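Long-range contacts in protocatechuate decarboxylase (Klebsiella pneumoniae, PDB 5O3M), which catalyses the decarboxylation of protocatechuate (3,4-dihydroxybenzoate) to catechol as a UbiD-type enzyme dependent on prenylated flavin, and is crystallised here without that cofactor: residues A[156-161]-A[335-340]; A[167-172]-A[228-233]; A[385-390]-A[419-424]. All coordinates share one frame; numbering follows the deposited sequence.

Contact 1. Residues A[156-161]-A[335-340]; sequences PAPTNT and AILQTL
Pro158 packs against two side chains of the short strand 337-339. It meets them through CG and CD. Atom CG of Pro158 lies 3.8 Å from CG2 of Thr339, and atom CD of Pro158 lies 3.9 Å from CD2 of Leu337. CG and CD of the proline point at the ends of the two side chains. Thr339 has its hydroxyl anti to the backbone N (chi1 -176°). This leaves the methyl CG2 for the proline, while OG1 is hydrogen-bonded to the backbone N of Cys170. Further along, ND2 of Asn160 is 3.5 Å from O of Leu340, which is not a hydrogen bond. The amide is held from its other end, where OD1 accepts from the backbone N of Gly342. No hydrogen bond joins the two segments, although they run nearly parallel, 4° apart. CA of Pro158 and CA of Thr339 are 8.1 Å apart, too far for paired strands. The contact thus lays the loop after helix 151-154 along strand 337-339, an outermost strand of a small mixed sheet. Strand 337-339 pairs with strand 91-93. The side chain of Leu340 touches Cys170 and a bound pentane-1,5-diol. Phe498 of a second subunit packs on Asn160 and Thr161.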
loop_
_atom_site.group_PDB
_atom_site.type_symbol
_atom_site.label_atom_id
_atom_site.label_comp_id
_atom_site.label_asym_id
_atom_site.label_seq_id
_atom_site.Cartn_x
_atom_site.Cartn_y
_atom_site.Cartn_z
ATOM N N PRO A 156 54.190 12.605 -7.895
ATOM C CA PRO A 156 53.511 12.019 -6.731
ATOM C C PRO A 156 52.024 11.841 -7.010
ATOM O O PRO A 156 51.256 12.806 -7.012
ATOM C CB PRO A 156 53.771 13.054 -5.624
ATOM C CG PRO A 156 53.838 14.358 -6.360
ATOM C CD PRO A 156 54.396 14.060 -7.738
ATOM N N ALA A 157 51.620 10.600 -7.275
ATOM C CA ALA A 157 50.210 10.270 -7.434
ATOM C C ALA A 157 49.654 9.839 -6.081
ATOM O O ALA A 157 50.008 8.756 -5.603
ATOM C CB ALA A 157 50.032 9.165 -8.462
ATOM N N PRO A 158 48.807 10.636 -5.431
ATOM C CA PRO A 158 48.307 10.252 -4.102
ATOM C C PRO A 158 47.354 9.070 -4.167
ATOM O O PRO A 158 46.634 8.883 -5.151
ATOM C CB PRO A 158 47.576 11.510 -3.617
ATOM C CG PRO A 158 48.092 12.613 -4.446
ATOM C CD PRO A 158 48.450 12.018 -5.774
ATOM N N THR A 159 47.370 8.256 -3.102
ATOM C CA THR A 159 46.361 7.227 -2.861
ATOM C C THR A 159 45.416 7.724 -1.777
ATOM O O THR A 159 45.863 8.173 -0.714
ATOM C CB THR A 159 46.967 5.893 -2.419
ATOM O OG1 THR A 159 47.531 6.049 -1.116
ATOM C CG2 THR A 159 48.043 5.399 -3.382
ATOM N N ASN A 160 44.113 7.628 -2.048
ATOM C CA ASN A 160 43.105 8.178 -1.142
ATOM C C ASN A 160 42.980 7.362 0.140
ATOM O O ASN A 160 42.874 7.935 1.230
ATOM C CB ASN A 160 41.755 8.260 -1.847
ATOM C CG ASN A 160 41.462 9.646 -2.366
ATOM O OD1 ASN A 160 40.570 10.329 -1.859
ATOM N ND2 ASN A 160 42.215 10.075 -3.371
ATOM N N THR A 161 42.962 6.034 0.039
ATOM C CA THR A 161 42.887 5.173 1.207
ATOM C C THR A 161 43.907 4.055 1.087
ATOM O O THR A 161 44.373 3.736 -0.012
ATOM C CB THR A 161 41.490 4.556 1.394
ATOM O OG1 THR A 161 41.333 3.394 0.547
ATOM C CG2 THR A 161 40.399 5.592 1.103
ATOM N N ALA A 335 56.085 22.790 -10.966
ATOM C CA ALA A 335 54.748 22.326 -11.318
ATOM C C ALA A 335 53.938 21.930 -10.083
ATOM O O ALA A 335 54.448 21.308 -9.149
ATOM C CB ALA A 335 54.846 21.150 -12.293
ATOM N N ILE A 336 52.673 22.330 -10.067
ATOM C CA ILE A 336 51.720 21.846 -9.073
ATOM C C ILE A 336 51.060 20.594 -9.627
ATOM O O ILE A 336 50.657 20.562 -10.797
ATOM C CB ILE A 336 50.664 22.912 -8.745
ATOM C CG1 ILE A 336 51.315 24.166 -8.180
ATOM C CG2 ILE A 336 49.617 22.338 -7.775
ATOM C CD1 ILE A 336 50.460 25.388 -8.317
ATOM N N LEU A 337 50.949 19.561 -8.799
ATOM C CA LEU A 337 50.105 18.411 -9.105
ATOM C C LEU A 337 48.777 18.590 -8.376
ATOM O O LEU A 337 48.733 18.576 -7.140
ATOM C CB LEU A 337 50.766 17.095 -8.707
ATOM C CG LEU A 337 49.731 16.027 -9.050
ATOM C CD1 LEU A 337 50.002 15.399 -10.405
ATOM C CD2 LEU A 337 49.619 14.998 -7.962
ATOM N N GLN A 338 47.695 18.759 -9.134
ATOM C CA GLN A 338 46.368 18.988 -8.565
ATOM C C GLN A 338 45.521 17.730 -8.709
ATOM O O GLN A 338 45.486 17.120 -9.784
ATOM C CB GLN A 338 45.676 20.172 -9.237
ATOM C CG GLN A 338 44.239 20.366 -8.821
ATOM C CD GLN A 338 43.556 21.497 -9.591
ATOM O OE1 GLN A 338 44.023 21.918 -10.647
ATOM N NE2 GLN A 338 42.446 21.987 -9.055
ATOM N N THR A 339 44.879 17.328 -7.618
ATOM C CA THR A 339 43.981 16.180 -7.610
ATOM C C THR A 339 42.906 16.461 -6.564
ATOM O O THR A 339 42.692 17.615 -6.183
ATOM C CB THR A 339 44.773 14.880 -7.363
ATOM O OG1 THR A 339 43.898 13.745 -7.461
ATOM C CG2 THR A 339 45.429 14.906 -6.001
ATOM N N LEU A 340 42.226 15.418 -6.089
ATOM C CA LEU A 340 41.170 15.624 -5.106
ATOM C C LEU A 340 41.207 14.515 -4.059
ATOM O O LEU A 340 41.826 13.467 -4.252
ATOM C CB LEU A 340 39.786 15.702 -5.786
ATOM C CG LEU A 340 39.401 14.608 -6.797
ATOM C CD1 LEU A 340 39.279 13.243 -6.123
ATOM C CD2 LEU A 340 38.106 14.982 -7.487
#

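Contact 2. Residues A[167-172]-A[228-233]; sequences PFFCLG and INMGLD. With 9JE (pentane-1,5-diol), chain G.
The Phe169 ring has Met230 over one face. The methyl CE stands 4.0 Å above the ring plane, offset toward the rim, and is nearest to CD1. The sulfur comes in obliquely. SD of Met230 is 4.5 Å from the centroid of the Phe169 ring and 41° off its normal, a Met-aromatic contact. The same sulfur lies closer to the root of the side chain, with SD of Met230 3.6 Å from CB of Phe169. The two side chains cross at about a right angle. Met230 is extended about the CB-CG bond and bends at its last torsion (chi3 -69°), which carries CE over the ring. Leu337 touches both Phe169 and Met230, and Ile285 of strand 283-289 does so too.

These residues belong to the large antiparallel sheet of the Rift-related domain of the UbiD family. Strands 168-177 and 224-230 pair in that sheet, but here their short segments cross at 97° and share no hydrogen bond. The nearest CA atoms are those of Gly172 and Met230, 5.3 Å apart. The CG2 methyl of Ile228 packs closely on the glycine, 3.6 Å from CA of Gly172. The same CA of Gly172 lies 3.9 Å from CG of Met230.

Atom O of Leu171 passes 3.8 Å from CG of Met230. This carbonyl is hydrogen-bonded to the hydroxyl of Tyr237, which also bonds N of Gly231. The CB of Asn229 points away from 167-172, yet its ND2 bonds O of Leu173. Its OD1 accepts from N of Ile278. Pentane-1,5-diol donates from O07 to O of Cys170 at 2.8 Å, in a pocket that Leu340 also lines.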
loop_
_atom_site.group_PDB
_atom_site.type_symbol
_atom_site.label_atom_id
_atom_site.label_comp_id
_atom_site.label_asym_id
_atom_site.label_seq_id
_atom_site.Cartn_x
_atom_site.Cartn_y
_atom_site.Cartn_z
ATOM N N PRO A 167 48.257 4.099 -6.837
ATOM C CA PRO A 167 48.282 5.569 -6.907
ATOM C C PRO A 167 47.381 6.094 -8.023
ATOM O O PRO A 167 47.309 5.510 -9.106
ATOM C CB PRO A 167 49.761 5.894 -7.185
ATOM C CG PRO A 167 50.523 4.612 -6.941
ATOM C CD PRO A 167 49.562 3.484 -7.143
ATOM N N PHE A 168 46.708 7.226 -7.767
ATOM C CA PHE A 168 45.782 7.824 -8.730
ATOM C C PHE A 168 46.111 9.281 -9.046
ATOM O O PHE A 168 46.570 10.034 -8.178
ATOM C CB PHE A 168 44.324 7.777 -8.218
ATOM C CG PHE A 168 43.626 6.471 -8.478
ATOM C CD1 PHE A 168 43.822 5.382 -7.634
ATOM C CD2 PHE A 168 42.756 6.339 -9.554
ATOM C CE1 PHE A 168 43.178 4.177 -7.871
ATOM C CE2 PHE A 168 42.097 5.132 -9.794
ATOM C CZ PHE A 168 42.318 4.053 -8.951
ATOM N N PHE A 169 45.863 9.672 -10.296
ATOM C CA PHE A 169 45.546 11.051 -10.649
ATOM C C PHE A 169 44.037 11.135 -10.839
ATOM O O PHE A 169 43.467 10.380 -11.642
ATOM C CB PHE A 169 46.262 11.495 -11.928
ATOM C CG PHE A 169 47.764 11.263 -11.910
ATOM C CD1 PHE A 169 48.601 12.064 -11.145
ATOM C CD2 PHE A 169 48.331 10.253 -12.672
ATOM C CE1 PHE A 169 49.977 11.853 -11.132
ATOM C CE2 PHE A 169 49.692 10.035 -12.660
ATOM C CZ PHE A 169 50.521 10.849 -11.895
ATOM N N CYS A 170 43.389 12.036 -10.098
ATOM C CA CYS A 170 41.929 12.098 -10.066
ATOM C C CYS A 170 41.341 13.281 -10.814
ATOM O O CYS A 170 40.116 13.381 -10.910
ATOM C CB CYS A 170 41.422 12.121 -8.617
ATOM S SG CYS A 170 41.712 10.574 -7.706
ATOM N N LEU A 171 42.158 14.177 -11.355
ATOM C CA LEU A 171 41.621 15.339 -12.058
ATOM C C LEU A 171 42.260 15.471 -13.433
ATOM O O LEU A 171 42.708 16.543 -13.841
ATOM C CB LEU A 171 41.805 16.603 -11.224
ATOM C CG LEU A 171 40.753 16.834 -10.136
ATOM C CD1 LEU A 171 41.045 18.098 -9.388
ATOM C CD2 LEU A 171 39.329 16.885 -10.738
ATOM N N GLY A 172 42.299 14.362 -14.175
ATOM C CA GLY A 172 42.894 14.341 -15.496
ATOM C C GLY A 172 41.932 14.716 -16.606
ATOM O O GLY A 172 40.942 14.012 -16.850
ATOM N N ILE A 228 46.584 14.151 -21.231
ATOM C CA ILE A 228 45.922 14.223 -19.938
ATOM C C ILE A 228 46.440 15.480 -19.259
ATOM O O ILE A 228 47.614 15.539 -18.872
ATOM C CB ILE A 228 46.204 12.985 -19.078
ATOM C CG1 ILE A 228 45.939 11.685 -19.863
ATOM C CG2 ILE A 228 45.447 13.077 -17.772
ATOM C CD1 ILE A 228 44.472 11.428 -20.207
ATOM N N ASN A 229 45.576 16.477 -19.100
ATOM C CA ASN A 229 45.967 17.787 -18.603
ATOM C C ASN A 229 45.492 17.969 -17.162
ATOM O O ASN A 229 44.309 17.783 -16.865
ATOM C CB ASN A 229 45.397 18.882 -19.506
ATOM C CG ASN A 229 45.830 18.732 -20.962
ATOM O OD1 ASN A 229 46.759 19.397 -21.407
ATOM N ND2 ASN A 229 45.152 17.865 -21.704
ATOM N N MET A 230 46.407 18.352 -16.272
ATOM C CA MET A 230 46.114 18.453 -14.848
ATOM C C MET A 230 46.675 19.754 -14.292
ATOM O O MET A 230 47.771 20.170 -14.668
ATOM C CB MET A 230 46.707 17.273 -14.090
ATOM C CG MET A 230 46.344 15.930 -14.699
ATOM S SD MET A 230 47.000 14.567 -13.725
ATOM C CE MET A 230 48.749 14.765 -14.045
ATOM N N GLY A 231 45.927 20.378 -13.378
ATOM C CA GLY A 231 46.328 21.647 -12.792
ATOM C C GLY A 231 45.808 22.802 -13.619
ATOM O O GLY A 231 46.564 23.417 -14.374
ATOM N N LEU A 232 44.517 23.097 -13.499
ATOM C CA LEU A 232 43.834 23.963 -14.446
ATOM C C LEU A 232 43.044 25.035 -13.712
ATOM O O LEU A 232 42.688 24.888 -12.541
ATOM C CB LEU A 232 42.880 23.160 -15.355
ATOM C CG LEU A 232 43.445 21.860 -15.937
ATOM C CD1 LEU A 232 42.372 21.045 -16.666
ATOM C CD2 LEU A 232 44.607 22.165 -16.857
ATOM N N ASP A 233 42.788 26.129 -14.425
ATOM C CA ASP A 233 41.749 27.081 -14.067
ATOM C C ASP A 233 40.509 26.306 -13.628
ATOM O O ASP A 233 40.007 25.450 -14.377
ATOM C CB ASP A 233 41.451 27.984 -15.269
ATOM C CG ASP A 233 40.384 29.044 -14.981
ATOM O OD1 ASP A 233 39.792 29.040 -13.876
ATOM O OD2 ASP A 233 40.151 29.896 -15.877
HETATM C C02 9JE G . 32.983 14.043 -12.941
HETATM C C03 9JE G . 33.957 14.805 -12.063
HETATM C C04 9JE G . 34.522 13.975 -10.912
HETATM C C05 9JE G . 35.986 13.569 -11.112
HETATM C C06 9JE G . 36.493 12.576 -10.055
HETATM O O01 9JE G . 31.741 14.686 -12.882
HETATM O O07 9JE G . 37.749 12.045 -10.423
#

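Contact 3. Residues A[385-390]-A[419-424]; sequences LGILQV and ILVDED. With 9JE (pentane-1,5-diol), chain H.
Gln389 crosses from strand 385-390 to the turn that follows its neighbour strand. Its CB is 4.2 Å from CG2 of Val421. CG lies anti to the backbone N (chi1 -169°), and the chain stays extended beyond it. CG of Gln389 thereby comes within 3.3 Å of O of Asp422. The amide carbon CD approaches CA of Glu423. At the tip, NE2 of Gln389 is 3.6 Å from O of Glu423, and its hydrogen bond goes to O of Val425.

Four backbone hydrogen bonds join the strands. Ile419 N bonds to Gly386 O, Leu388 N to Ile419 O, Val421 N to Leu388 O, and Val390 N to Val421 O. They are fairly straight, the last at 169° and 2.8 Å from N of Val390 to O of Val421. Ile387, Gln389, Ile419 and Val421 share one face of the sheet. There CD1 of Ile387 and CD1 of Ile419 touch at 3.7 Å, the two chains lying side by side and pointing the same way. CD1 of Leu385 adds a contact with CD1 of Ile419 at 3.9 Å, and Ile433 of helix 430-439 packs on both isoleucines. On the other face CD2 of Leu420 meets CB of Leu388 at 3.9 Å, where both side chains also touch helix 400-411.

At and just beyond the end of the strand, Asp422, Glu423 and Asp424 border a pentane-1,5-diol through van der Waals contacts. Asp424 is salt-bridged to Arg440, and OD2 of Asp422 accepts from N of Val485. Lys490 holds the diol by a hydrogen bond. Strand 385-390, helix 400-411 and strand 417-422 form a parallel beta-alpha-beta unit of the UbiD C-terminal domain, with the diol site at the C-terminal end of its second strand.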
loop_
_atom_site.group_PDB
_atom_site.type_symbol
_atom_site.label_atom_id
_atom_site.label_comp_id
_atom_site.label_asym_id
_atom_site.label_seq_id
_atom_site.Cartn_x
_atom_site.Cartn_y
_atom_site.Cartn_z
ATOM N N LEU A 385 20.527 12.926 -4.929
ATOM C CA LEU A 385 19.452 13.600 -4.196
ATOM C C LEU A 385 19.193 14.984 -4.772
ATOM O O LEU A 385 20.086 15.835 -4.780
ATOM C CB LEU A 385 19.799 13.697 -2.707
ATOM C CG LEU A 385 18.956 14.542 -1.756
ATOM C CD1 LEU A 385 17.521 14.103 -1.827
ATOM C CD2 LEU A 385 19.479 14.454 -0.300
ATOM N N GLY A 386 17.971 15.219 -5.239
ATOM C CA GLY A 386 17.614 16.545 -5.715
ATOM C C GLY A 386 16.647 17.292 -4.800
ATOM O O GLY A 386 15.572 16.784 -4.487
ATOM N N ILE A 387 17.021 18.486 -4.344
ATOM C CA ILE A 387 16.135 19.381 -3.600
ATOM C C ILE A 387 15.624 20.418 -4.586
ATOM O O ILE A 387 16.405 21.217 -5.122
ATOM C CB ILE A 387 16.855 20.071 -2.421
ATOM C CG1 ILE A 387 17.850 19.129 -1.720
ATOM C CG2 ILE A 387 15.821 20.621 -1.427
ATOM C CD1 ILE A 387 17.147 17.916 -1.110
ATOM N N LEU A 388 14.323 20.400 -4.855
ATOM C CA LEU A 388 13.713 21.400 -5.721
ATOM C C LEU A 388 12.949 22.401 -4.870
ATOM O O LEU A 388 12.119 22.019 -4.030
ATOM C CB LEU A 388 12.779 20.756 -6.748
ATOM C CG LEU A 388 13.427 20.232 -8.032
ATOM C CD1 LEU A 388 14.516 19.215 -7.728
ATOM C CD2 LEU A 388 12.363 19.625 -8.908
ATOM N N GLN A 389 13.211 23.676 -5.097
ATOM C CA GLN A 389 12.479 24.740 -4.428
ATOM C C GLN A 389 11.484 25.350 -5.406
ATOM O O GLN A 389 11.877 25.884 -6.453
ATOM C CB GLN A 389 13.436 25.800 -3.896
ATOM C CG GLN A 389 12.808 26.805 -2.956
ATOM C CD GLN A 389 13.709 28.020 -2.777
ATOM O OE1 GLN A 389 14.088 28.652 -3.758
ATOM N NE2 GLN A 389 14.083 28.326 -1.532
ATOM N N VAL A 390 10.199 25.281 -5.064
ATOM C CA VAL A 390 9.177 25.784 -5.967
ATOM C C VAL A 390 8.356 26.857 -5.261
ATOM O O VAL A 390 8.388 27.011 -4.035
ATOM C CB VAL A 390 8.274 24.653 -6.504
ATOM C CG1 VAL A 390 9.129 23.532 -7.101
ATOM C CG2 VAL A 390 7.390 24.099 -5.402
ATOM N N ILE A 419 13.254 15.888 -3.074
ATOM C CA ILE A 419 12.585 16.570 -1.973
ATOM C C ILE A 419 12.080 17.902 -2.495
ATOM O O ILE A 419 12.848 18.687 -3.072
ATOM C CB ILE A 419 13.500 16.758 -0.755
ATOM C CG1 ILE A 419 14.038 15.395 -0.292
ATOM C CG2 ILE A 419 12.741 17.444 0.345
ATOM C CD1 ILE A 419 15.065 15.511 0.847
ATOM N N LEU A 420 10.785 18.135 -2.331
ATOM C CA LEU A 420 10.117 19.324 -2.833
ATOM C C LEU A 420 9.832 20.253 -1.668
ATOM O O LEU A 420 9.259 19.818 -0.663
ATOM C CB LEU A 420 8.807 18.961 -3.537
ATOM C CG LEU A 420 8.950 17.957 -4.662
ATOM C CD1 LEU A 420 7.580 17.428 -5.036
ATOM C CD2 LEU A 420 9.595 18.635 -5.854
ATOM N N VAL A 421 10.233 21.528 -1.801
ATOM C CA VAL A 421 9.995 22.521 -0.761
ATOM C C VAL A 421 9.569 23.843 -1.387
ATOM O O VAL A 421 9.793 24.106 -2.571
ATOM C CB VAL A 421 11.230 22.732 0.147
ATOM C CG1 VAL A 421 11.641 21.422 0.815
ATOM C CG2 VAL A 421 12.400 23.365 -0.646
ATOM N N ASP A 422 8.977 24.695 -0.551
ATOM C CA ASP A 422 8.497 26.006 -0.968
ATOM C C ASP A 422 9.608 27.051 -0.895
ATOM O O ASP A 422 10.711 26.781 -0.424
ATOM C CB ASP A 422 7.304 26.414 -0.105
ATOM C CG ASP A 422 6.118 25.530 -0.343
ATOM O OD1 ASP A 422 5.621 25.576 -1.480
ATOM O OD2 ASP A 422 5.733 24.774 0.575
ATOM N N GLU A 423 9.293 28.274 -1.336
ATOM C CA GLU A 423 10.311 29.304 -1.486
ATOM C C GLU A 423 10.788 29.875 -0.160
ATOM O O GLU A 423 11.742 30.650 -0.170
ATOM C CB GLU A 423 9.808 30.446 -2.374
ATOM C CG GLU A 423 8.747 31.327 -1.729
ATOM C CD GLU A 423 7.318 30.841 -1.984
ATOM O OE1 GLU A 423 7.108 29.650 -2.312
ATOM O OE2 GLU A 423 6.396 31.669 -1.848
ATOM N N ASP A 424 10.177 29.507 0.973
ATOM C CA ASP A 424 10.636 29.971 2.280
ATOM C C ASP A 424 11.494 28.936 3.004
ATOM O O ASP A 424 11.706 29.047 4.216
ATOM C CB ASP A 424 9.446 30.385 3.162
ATOM C CG ASP A 424 8.472 29.234 3.411
ATOM O OD1 ASP A 424 8.620 28.178 2.752
ATOM O OD2 ASP A 424 7.569 29.376 4.268
HETATM C C02 9JE H . 4.863 28.261 2.112
HETATM C C03 9JE H . 5.372 29.485 1.372
HETATM C C04 9JE H . 5.087 30.821 2.046
HETATM C C05 9JE H . 6.027 31.840 1.357
HETATM C C06 9JE H . 5.746 33.244 1.877
HETATM O O01 9JE H . 3.500 28.181 1.761
HETATM O O07 9JE H . 5.182 33.019 3.187
#

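In the fold
Contacts 1 and 2 are neighbours, with centres 8 Å apart, and contact 2 is nested in the chain loop that contact 1 closes. They touch through Pro158 with Phe168 and Gln338 with Leu232, both probable hydrogen bonds. Both are buried and are built from van der Waals packing, in contact 2 partly against backbone atoms, without a hydrogen bond between their own segments. Contact 3 lies on the opposite side of the chain's centre, about 36 Å from contact 1 and 34 Å from contact 2 between centres. It is mainly buried too, but backbone pairing carries it, and its far end is partly exposed and acidic. Contacts 1 and 2 share one diol pocket; contact 3 borders another.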